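Local coordinates for arginine kinase (Anthopleura japonica, PDB 4RF6), which catalyses the reversible transfer of the terminal phosphate of ATP to L-arginine, giving phosphoarginine and ADP, as a double-domain phosphagen kinase, at residues 485-490 against 583-588; 630-635 against 689-694. All blocks are in the same frame, centred on the assembly; numbering follows the deposited sequence.

Contact 1: residues 485-490 against 583-588; sequences RVARNV and EEDQLR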
ATOM      1  N   ARG A 485      11.446  22.374 -14.403  1.00 20.58           N
ATOM      2  CA  ARG A 485      10.983  21.027 -14.088  1.00 20.06           C
ATOM      3  C   ARG A 485      10.772  20.234 -15.372  1.00 18.13           C
ATOM      4  O   ARG A 485      10.310  20.790 -16.371  1.00 17.46           O
ATOM      5  CB  ARG A 485       9.662  21.105 -13.312  1.00 20.86           C
ATOM      6  CG  ARG A 485       8.912  19.775 -13.141  1.00 26.27           C
ATOM      7  CD  ARG A 485       7.894  19.528 -14.264  1.00 31.27           C
ATOM      8  NE  ARG A 485       6.625  20.217 -14.042  1.00 37.43           N
ATOM      9  CZ  ARG A 485       5.599  20.178 -14.885  1.00 41.24           C
ATOM     10  NH1 ARG A 485       5.694  19.490 -16.017  1.00 41.20           N
ATOM     11  NH2 ARG A 485       4.478  20.828 -14.598  1.00 44.40           N
ATOM     12  N   VAL A 486      11.084  18.939 -15.349  1.00 14.62           N
ATOM     13  CA  VAL A 486      10.662  18.053 -16.434  1.00 17.53           C
ATOM     14  C   VAL A 486       9.970  16.818 -15.866  1.00 16.46           C
ATOM     15  O   VAL A 486      10.356  16.297 -14.819  1.00 15.64           O
ATOM     16  CB  VAL A 486      11.820  17.631 -17.386  1.00 17.92           C
ATOM     17  CG1 VAL A 486      12.402  18.832 -18.107  1.00 19.13           C
ATOM     18  CG2 VAL A 486      12.902  16.881 -16.635  1.00 21.49           C
ATOM     19  N   ALA A 487       8.924  16.373 -16.547  1.00 14.54           N
ATOM     20  CA  ALA A 487       8.295  15.102 -16.226  1.00 13.72           C
ATOM     21  C   ALA A 487       8.931  14.046 -17.116  1.00 14.29           C
ATOM     22  O   ALA A 487       9.143  14.282 -18.302  1.00 14.33           O
ATOM     23  CB  ALA A 487       6.802  15.169 -16.483  1.00 15.13           C
ATOM     24  N   ARG A 488       9.225  12.878 -16.556  1.00 16.75           N
ATOM     25  CA  ARG A 488       9.775  11.787 -17.351  1.00 12.50           C
ATOM     26  C   ARG A 488       9.170  10.472 -16.879  1.00 16.57           C
ATOM     27  O   ARG A 488       8.776  10.347 -15.715  1.00 16.18           O
ATOM     28  CB  ARG A 488      11.302  11.741 -17.233  1.00 11.73           C
ATOM     29  CG  ARG A 488      12.054  12.913 -17.867  1.00 14.13           C
ATOM     30  CD  ARG A 488      11.993  12.855 -19.396  1.00 14.24           C
ATOM     31  NE  ARG A 488      12.816  13.897 -20.012  1.00 13.04           N
ATOM     32  CZ  ARG A 488      12.362  15.096 -20.368  1.00 13.18           C
ATOM     33  NH1 ARG A 488      11.082  15.413 -20.181  1.00 13.46           N
ATOM     34  NH2 ARG A 488      13.189  15.979 -20.910  1.00 11.54           N
ATOM     35  N   ASN A 489       9.073   9.502 -17.785  1.00 14.47           N
ATOM     36  CA  ASN A 489       8.691   8.155 -17.384  1.00 15.97           C
ATOM     37  C   ASN A 489       9.744   7.150 -17.836  1.00 17.13           C
ATOM     38  O   ASN A 489      10.389   7.348 -18.868  1.00 14.30           O
ATOM     39  CB  ASN A 489       7.290   7.808 -17.887  1.00 15.63           C
ATOM     40  CG  ASN A 489       6.210   8.615 -17.176  1.00 16.78           C
ATOM     41  OD1 ASN A 489       5.699   8.207 -16.131  1.00 16.24           O
ATOM     42  ND2 ASN A 489       5.882   9.782 -17.723  1.00 16.88           N
ATOM     43  N   VAL A 490       9.938   6.097 -17.045  1.00 15.50           N
ATOM     44  CA  VAL A 490      11.044   5.164 -17.268  1.00 15.86           C
ATOM     45  C   VAL A 490      10.724   4.137 -18.358  1.00 14.56           C
ATOM     46  O   VAL A 490       9.665   3.499 -18.342  1.00 15.45           O
ATOM     47  CB  VAL A 490      11.462   4.461 -15.952  1.00 20.67           C
ATOM     48  CG1 VAL A 490      12.612   3.505 -16.198  1.00 20.54           C
ATOM     49  CG2 VAL A 490      11.860   5.487 -14.901  1.00 20.94           C
ATOM     50  N   GLU A 583       4.882  10.006  -8.316  1.00 24.78           N
ATOM     51  CA  GLU A 583       3.765  10.888  -8.005  1.00 29.22           C
ATOM     52  C   GLU A 583       2.727  10.804  -9.141  1.00 31.87           C
ATOM     53  O   GLU A 583       2.018   9.800  -9.261  1.00 38.82           O
ATOM     54  CB  GLU A 583       4.262  12.322  -7.783  1.00 30.46           C
ATOM     55  CG  GLU A 583       3.228  13.273  -7.180  1.00 34.76           C
ATOM     56  CD  GLU A 583       2.804  14.367  -8.146  1.00 38.43           C
ATOM     57  OE1 GLU A 583       3.512  14.580  -9.155  1.00 35.36           O
ATOM     58  OE2 GLU A 583       1.760  15.005  -7.892  1.00 41.99           O
ATOM     59  N   GLU A 584       2.645  11.832  -9.984  1.00 23.88           N
ATOM     60  CA  GLU A 584       1.736  11.804 -11.139  1.00 23.03           C
ATOM     61  C   GLU A 584       2.419  11.133 -12.327  1.00 21.70           C
ATOM     62  O   GLU A 584       1.809  10.340 -13.050  1.00 24.45           O
ATOM     63  CB  GLU A 584       1.295  13.220 -11.520  1.00 29.53           C
ATOM     64  CG  GLU A 584       0.267  13.276 -12.653  1.00 35.70           C
ATOM     65  CD  GLU A 584      -0.210  14.692 -12.947  1.00 41.30           C
ATOM     66  OE1 GLU A 584       0.257  15.630 -12.269  1.00 40.98           O
ATOM     67  OE2 GLU A 584      -1.052  14.867 -13.851  1.00 44.23           O
ATOM     68  N   ASP A 585       3.682  11.486 -12.537  1.00 18.75           N
ATOM     69  CA  ASP A 585       4.545  10.746 -13.442  1.00 18.49           C
ATOM     70  C   ASP A 585       5.546   9.969 -12.596  1.00 17.13           C
ATOM     71  O   ASP A 585       5.665  10.198 -11.386  1.00 17.15           O
ATOM     72  CB  ASP A 585       5.278  11.689 -14.399  1.00 18.81           C
ATOM     73  CG  ASP A 585       4.363  12.278 -15.452  1.00 21.20           C
ATOM     74  OD1 ASP A 585       4.081  11.573 -16.443  1.00 17.77           O
ATOM     75  OD2 ASP A 585       3.929  13.440 -15.283  1.00 23.27           O
ATOM     76  N   GLN A 586       6.258   9.047 -13.227  1.00 14.00           N
ATOM     77  CA  GLN A 586       7.215   8.230 -12.501  1.00 16.84           C
ATOM     78  C   GLN A 586       8.351   9.105 -11.988  1.00 16.52           C
ATOM     79  O   GLN A 586       8.852   8.907 -10.878  1.00 18.34           O
ATOM     80  CB  GLN A 586       7.690   7.086 -13.401  1.00 16.68           C
ATOM     81  CG  GLN A 586       6.525   6.124 -13.712  1.00 15.25           C
ATOM     82  CD  GLN A 586       6.708   5.293 -14.970  1.00 17.01           C
ATOM     83  OE1 GLN A 586       7.814   5.161 -15.497  1.00 15.03           O
ATOM     84  NE2 GLN A 586       5.609   4.720 -15.454  1.00 13.14           N
ATOM     85  N   LEU A 587       8.709  10.108 -12.789  1.00 15.30           N
ATOM     86  CA  LEU A 587       9.734  11.076 -12.425  1.00 17.96           C
ATOM     87  C   LEU A 587       9.264  12.510 -12.634  1.00 18.58           C
ATOM     88  O   LEU A 587       8.829  12.878 -13.735  1.00 19.91           O
ATOM     89  CB  LEU A 587      11.000  10.846 -13.247  1.00 19.02           C
ATOM     90  CG  LEU A 587      11.700   9.513 -13.018  1.00 23.54           C
ATOM     91  CD1 LEU A 587      12.783   9.281 -14.049  1.00 21.75           C
ATOM     92  CD2 LEU A 587      12.286   9.499 -11.614  1.00 25.53           C
ATOM     93  N   ARG A 588       9.347  13.315 -11.577  1.00 16.46           N
ATOM     94  CA  ARG A 588       9.243  14.762 -11.725  1.00 20.27           C
ATOM     95  C   ARG A 588      10.558  15.348 -11.232  1.00 20.90           C
ATOM     96  O   ARG A 588      10.920  15.199 -10.060  1.00 19.98           O
ATOM     97  CB  ARG A 588       8.068  15.331 -10.938  1.00 27.91           C
ATOM     98  CG  ARG A 588       7.799  16.790 -11.272  1.00 34.91           C
ATOM     99  CD  ARG A 588       7.058  17.496 -10.157  1.00 40.86           C
ATOM    100  NE  ARG A 588       5.691  17.835 -10.534  1.00 46.39           N
ATOM    101  CZ  ARG A 588       5.053  18.920 -10.101  1.00 51.90           C
ATOM    102  NH1 ARG A 588       5.665  19.765  -9.282  1.00 52.39           N
ATOM    103  NH2 ARG A 588       3.807  19.162 -10.489  1.00 54.36           N
TER
HETATM  104  O   HOH W   1       3.039   8.352 -16.486  1.00 16.37           O

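Contact 2: residues 630-635 against 689-694; sequences CPTNLG and RRRLGL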
ATOM      1  N   CYS A 630      -0.434  11.788 -18.671  0.58 17.61           N
ATOM      2  CA  CYS A 630      -1.236  12.962 -19.004  0.58 18.68           C
ATOM      3  C   CYS A 630      -0.682  13.609 -20.266  0.58 18.12           C
ATOM      4  O   CYS A 630       0.470  14.038 -20.291  0.58 20.76           O
ATOM      5  CB  CYS A 630      -1.241  13.971 -17.850  0.58 22.09           C
ATOM      6  SG  CYS A 630      -2.371  15.385 -18.084  0.58 28.43           S
ATOM      7  N   PRO A 631      -1.500  13.666 -21.328  1.00 18.18           N
ATOM      8  CA  PRO A 631      -1.104  14.224 -22.627  1.00 18.67           C
ATOM      9  C   PRO A 631      -0.684  15.693 -22.563  1.00 15.93           C
ATOM     10  O   PRO A 631      -0.078  16.178 -23.514  1.00 15.11           O
ATOM     11  CB  PRO A 631      -2.372  14.067 -23.476  1.00 18.52           C
ATOM     12  CG  PRO A 631      -3.126  12.923 -22.827  1.00 20.17           C
ATOM     13  CD  PRO A 631      -2.861  13.097 -21.354  1.00 17.71           C
ATOM     14  N   THR A 632      -0.992  16.388 -21.467  1.00 17.79           N
ATOM     15  CA  THR A 632      -0.534  17.765 -21.297  1.00 17.39           C
ATOM     16  C   THR A 632       0.965  17.838 -21.023  1.00 16.75           C
ATOM     17  O   THR A 632       1.590  18.878 -21.228  1.00 17.72           O
ATOM     18  CB  THR A 632      -1.281  18.501 -20.162  1.00 23.31           C
ATOM     19  OG1 THR A 632      -1.005  17.872 -18.903  1.00 25.28           O
ATOM     20  CG2 THR A 632      -2.767  18.502 -20.418  1.00 21.96           C
ATOM     21  N   ASN A 633       1.538  16.733 -20.560  1.00 13.61           N
ATOM     22  CA  ASN A 633       2.954  16.698 -20.210  1.00 14.91           C
ATOM     23  C   ASN A 633       3.849  16.068 -21.274  1.00 17.42           C
ATOM     24  O   ASN A 633       4.984  15.684 -20.984  1.00 19.16           O
ATOM     25  CB  ASN A 633       3.157  15.960 -18.887  1.00 20.73           C
ATOM     26  CG  ASN A 633       3.086  16.881 -17.690  1.00 34.76           C
ATOM     27  OD1 ASN A 633       4.076  17.522 -17.332  1.00 40.40           O
ATOM     28  ND2 ASN A 633       1.919  16.948 -17.057  1.00 37.01           N
ATOM     29  N   LEU A 634       3.349  15.964 -22.501  1.00 15.81           N
ATOM     30  CA  LEU A 634       4.133  15.402 -23.598  1.00 13.89           C
ATOM     31  C   LEU A 634       5.231  16.360 -24.069  1.00 14.19           C
ATOM     32  O   LEU A 634       5.376  17.465 -23.530  1.00 13.93           O
ATOM     33  CB  LEU A 634       3.212  15.031 -24.759  1.00 11.61           C
ATOM     34  CG  LEU A 634       2.203  13.929 -24.447  1.00 13.03           C
ATOM     35  CD1 LEU A 634       1.222  13.763 -25.597  1.00 10.76           C
ATOM     36  CD2 LEU A 634       2.928  12.624 -24.182  1.00 14.73           C
ATOM     37  N   GLY A 635       6.009  15.927 -25.062  1.00 14.60           N
ATOM     38  CA  GLY A 635       7.054  16.753 -25.656  1.00 13.03           C
ATOM     39  C   GLY A 635       8.287  16.882 -24.783  1.00 12.67           C
ATOM     40  O   GLY A 635       8.987  15.899 -24.526  1.00 12.76           O
ATOM     41  N   ARG A 689       4.766  28.460 -22.566  1.00 20.93           N
ATOM     42  CA  ARG A 689       3.418  28.082 -22.993  1.00 24.26           C
ATOM     43  C   ARG A 689       3.376  26.729 -23.708  1.00 23.88           C
ATOM     44  O   ARG A 689       2.365  26.017 -23.649  1.00 21.25           O
ATOM     45  CB  ARG A 689       2.813  29.165 -23.891  1.00 29.18           C
ATOM     46  CG  ARG A 689       2.358  30.421 -23.148  1.00 34.18           C
ATOM     47  CD  ARG A 689       0.929  30.785 -23.529  1.00 40.04           C
ATOM     48  NE  ARG A 689       0.856  31.803 -24.577  1.00 44.98           N
ATOM     49  CZ  ARG A 689      -0.088  31.850 -25.516  1.00 48.22           C
ATOM     50  NH1 ARG A 689      -1.039  30.926 -25.557  1.00 48.82           N
ATOM     51  NH2 ARG A 689      -0.075  32.818 -26.422  1.00 48.46           N
ATOM     52  N   ARG A 690       4.471  26.372 -24.374  1.00 16.91           N
ATOM     53  CA  ARG A 690       4.485  25.179 -25.224  1.00 20.34           C
ATOM     54  C   ARG A 690       5.392  24.072 -24.696  1.00 18.22           C
ATOM     55  O   ARG A 690       6.368  24.336 -23.981  1.00 19.92           O
ATOM     56  CB  ARG A 690       4.922  25.538 -26.646  1.00 21.97           C
ATOM     57  CG  ARG A 690       4.092  26.611 -27.336  1.00 24.49           C
ATOM     58  CD  ARG A 690       4.682  26.928 -28.702  1.00 25.96           C
ATOM     59  NE  ARG A 690       3.801  27.742 -29.541  1.00 28.32           N
ATOM     60  CZ  ARG A 690       4.064  28.066 -30.805  1.00 28.07           C
ATOM     61  NH1 ARG A 690       5.182  27.642 -31.381  1.00 26.81           N
ATOM     62  NH2 ARG A 690       3.205  28.807 -31.497  1.00 25.55           N
ATOM     63  N   ARG A 691       5.066  22.836 -25.075  1.00 13.25           N
ATOM     64  CA  ARG A 691       5.852  21.662 -24.708  1.00 15.96           C
ATOM     65  C   ARG A 691       6.160  20.768 -25.907  1.00 18.89           C
ATOM     66  O   ARG A 691       7.171  20.057 -25.915  1.00 16.76           O
ATOM     67  CB  ARG A 691       5.135  20.858 -23.619  1.00 14.72           C
ATOM     68  CG  ARG A 691       5.230  21.501 -22.258  1.00 17.08           C
ATOM     69  CD  ARG A 691       4.256  20.886 -21.283  1.00 22.55           C
ATOM     70  NE  ARG A 691       4.328  21.539 -19.983  1.00 31.55           N
ATOM     71  CZ  ARG A 691       3.464  21.332 -18.996  1.00 37.32           C
ATOM     72  NH1 ARG A 691       2.454  20.490 -19.169  1.00 35.08           N
ATOM     73  NH2 ARG A 691       3.610  21.976 -17.844  1.00 38.99           N
ATOM     74  N   LEU A 692       5.290  20.800 -26.918  1.00 17.42           N
ATOM     75  CA  LEU A 692       5.529  20.041 -28.151  1.00 13.74           C
ATOM     76  C   LEU A 692       5.938  20.946 -29.316  1.00 15.47           C
ATOM     77  O   LEU A 692       5.377  22.032 -29.497  1.00 18.39           O
ATOM     78  CB  LEU A 692       4.292  19.223 -28.545  1.00 12.51           C
ATOM     79  CG  LEU A 692       4.150  17.830 -27.947  1.00 13.62           C
ATOM     80  CD1 LEU A 692       2.709  17.343 -28.043  1.00 13.86           C
ATOM     81  CD2 LEU A 692       5.105  16.849 -28.654  1.00 11.03           C
ATOM     82  N   GLY A 693       6.917  20.502 -30.100  1.00 19.11           N
ATOM     83  CA  GLY A 693       7.318  21.238 -31.290  1.00 18.41           C
ATOM     84  C   GLY A 693       8.559  22.090 -31.104  1.00 18.22           C
ATOM     85  O   GLY A 693       9.062  22.700 -32.058  1.00 16.33           O
ATOM     86  N   LEU A 694       9.051  22.140 -29.871  1.00 13.52           N
ATOM     87  CA  LEU A 694      10.288  22.844 -29.558  1.00 14.68           C
ATOM     88  C   LEU A 694      11.072  21.981 -28.580  1.00 14.24           C
ATOM     89  O   LEU A 694      10.486  21.253 -27.772  1.00 13.79           O
ATOM     90  CB  LEU A 694      10.012  24.229 -28.952  1.00 15.30           C
ATOM     91  CG  LEU A 694       9.611  24.340 -27.474  1.00 16.37           C
ATOM     92  CD1 LEU A 694       9.446  25.809 -27.064  1.00 17.53           C
ATOM     93  CD2 LEU A 694       8.342  23.546 -27.132  1.00 14.85           C
TER
HETATM   94  O   HOH W   2       1.913  19.602 -16.424  1.00 50.53           O

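Contact 1: residues 485-490 against 583-588
Arg488 and Leu587 form an antiparallel hydrogen-bonded pair, with Arg488 N donating to Leu587 O at 2.8 Å and Leu587 N returning a bond to Arg488 O. Next to it, Ala487 and Arg588 make a non-hydrogen-bonded pair, where the CA-H of Ala487 also points at Leu587 O. Beyond the pairing, side chains take over the polar contacts. Asn489 OD1 accepts Gln586 N at 3.1 Å, the donor standing 49° out of the amide's carbonyl plane, while ND2 of the same amide gives Asp585 OD1 a nearly straight bond of 2.8 Å that lies in the amide plane and meets the carboxylate on its anti side. Leu627 O takes a second bond from ND2; with Gln586 N on OD1, the Asn489 amide is held at both its oxygen and its nitrogen. Ser628 OG also bonds Asp585 OD1. Gln586, its chain extended beyond CG (chi2 158°), reaches along the strand end, and its OE1 takes Val490 N at 2.8 Å; NE2 bonds Ala494 O.

The strands concerned, 479-488 and 587-594, are neighbours in the eight-stranded antiparallel sheet of the phosphagen kinase catalytic domain, residues 583-586 leading into the second.

Among the charged groups, Arg485 and Arg588 lie on the same face as Ala487. Their aliphatic parts touch at CG to CG, 3.7 Å, and the guanidinium planes are 25° apart, with Arg485 NE over one face of that of Arg588, consistent with a pocket for nucleotide phosphates. The Arg488 side chain turns to the other face, where NH1 bonds Ala487 O and Thr636 O and NH2 pairs with Glu696.

Apolar contact is slight: Val490 CG2 meets Leu587 CD1 at 4.0 Å, beside helices 598-616 and 501-516, which pack on this face.

Contact 2: residues 630-635 against 689-694
Gly635 and Leu692 bring the two loop backbones nearest, their CA atoms 4.4 Å apart. Neither loop is helix or strand here: 630-633 is a type I beta turn, closed by the bond from Asn633 N to Cys630 O, and 689-694 links strand 683-688 to helix 696-714. Both belong to the phosphagen kinase catalytic domain of the second repeat. Gly635 has no side chain to hold the backbones apart, and its CA-H points at Arg691 O from a CA only 3.3 Å away; a backbone hydrogen bond between Arg691 and Thr636 joins the loops one residue further on.

Arg691 supplies most of the side-chain contact. Its chain is extended from CG to NE (chi3 -178°), which carries the guanidinium alongside the turn to the carbonyl of Thr632, with CB against Leu634 O on the way. NH1 donates to Thr632 O at 2.8 Å; the oxygen lies exactly in the guanidinium plane, yet the nitrogen approaches from well above the carbonyl plane. NE bonds Met638 O, and with two of its nitrogens held in this way the group would be limited in its rotation. The amide of Asn633 runs alongside, pointing the same way, with planes 22° apart and OD1 over one face of the guanidinium.

On the other side of the loops, Leu634 CB touches Leu692 CD1 at 4.0 Å, and Leu692 CD2 rests on Gly635 CA at 3.6 Å. Both leucines also touch Val445 of helix 438-448, a contact that joins these loops to the N-terminal domain of the same repeat.

A water joins the polar side: it accepts from Arg691 NH1 at 2.9 Å and, weakly, from Asn633 ND2.

In the fold
The two contacts lie 13 Å apart, centre to centre, in one catalytic domain, and meet directly through Arg485. Its NH1 makes a weak hydrogen bond to Asn633 OD1 at 2.9 Å, and its NH2 comes to 3.6 Å from Arg691 NH2, a nearby like charge. By sequence equivalence Arg485 and Arg588 match Arg133 and Arg236 of the first repeat, predicted to bind ATP, which is consistent with a phosphate-binding pocket here. Glu584 and Cys630, which lie near each other, match the substrate-binding positions Glu232 and Cys278 inferred by similarity. Contacts 1 and 2 thus probably border the nucleotide and arginine sites of the second repeat.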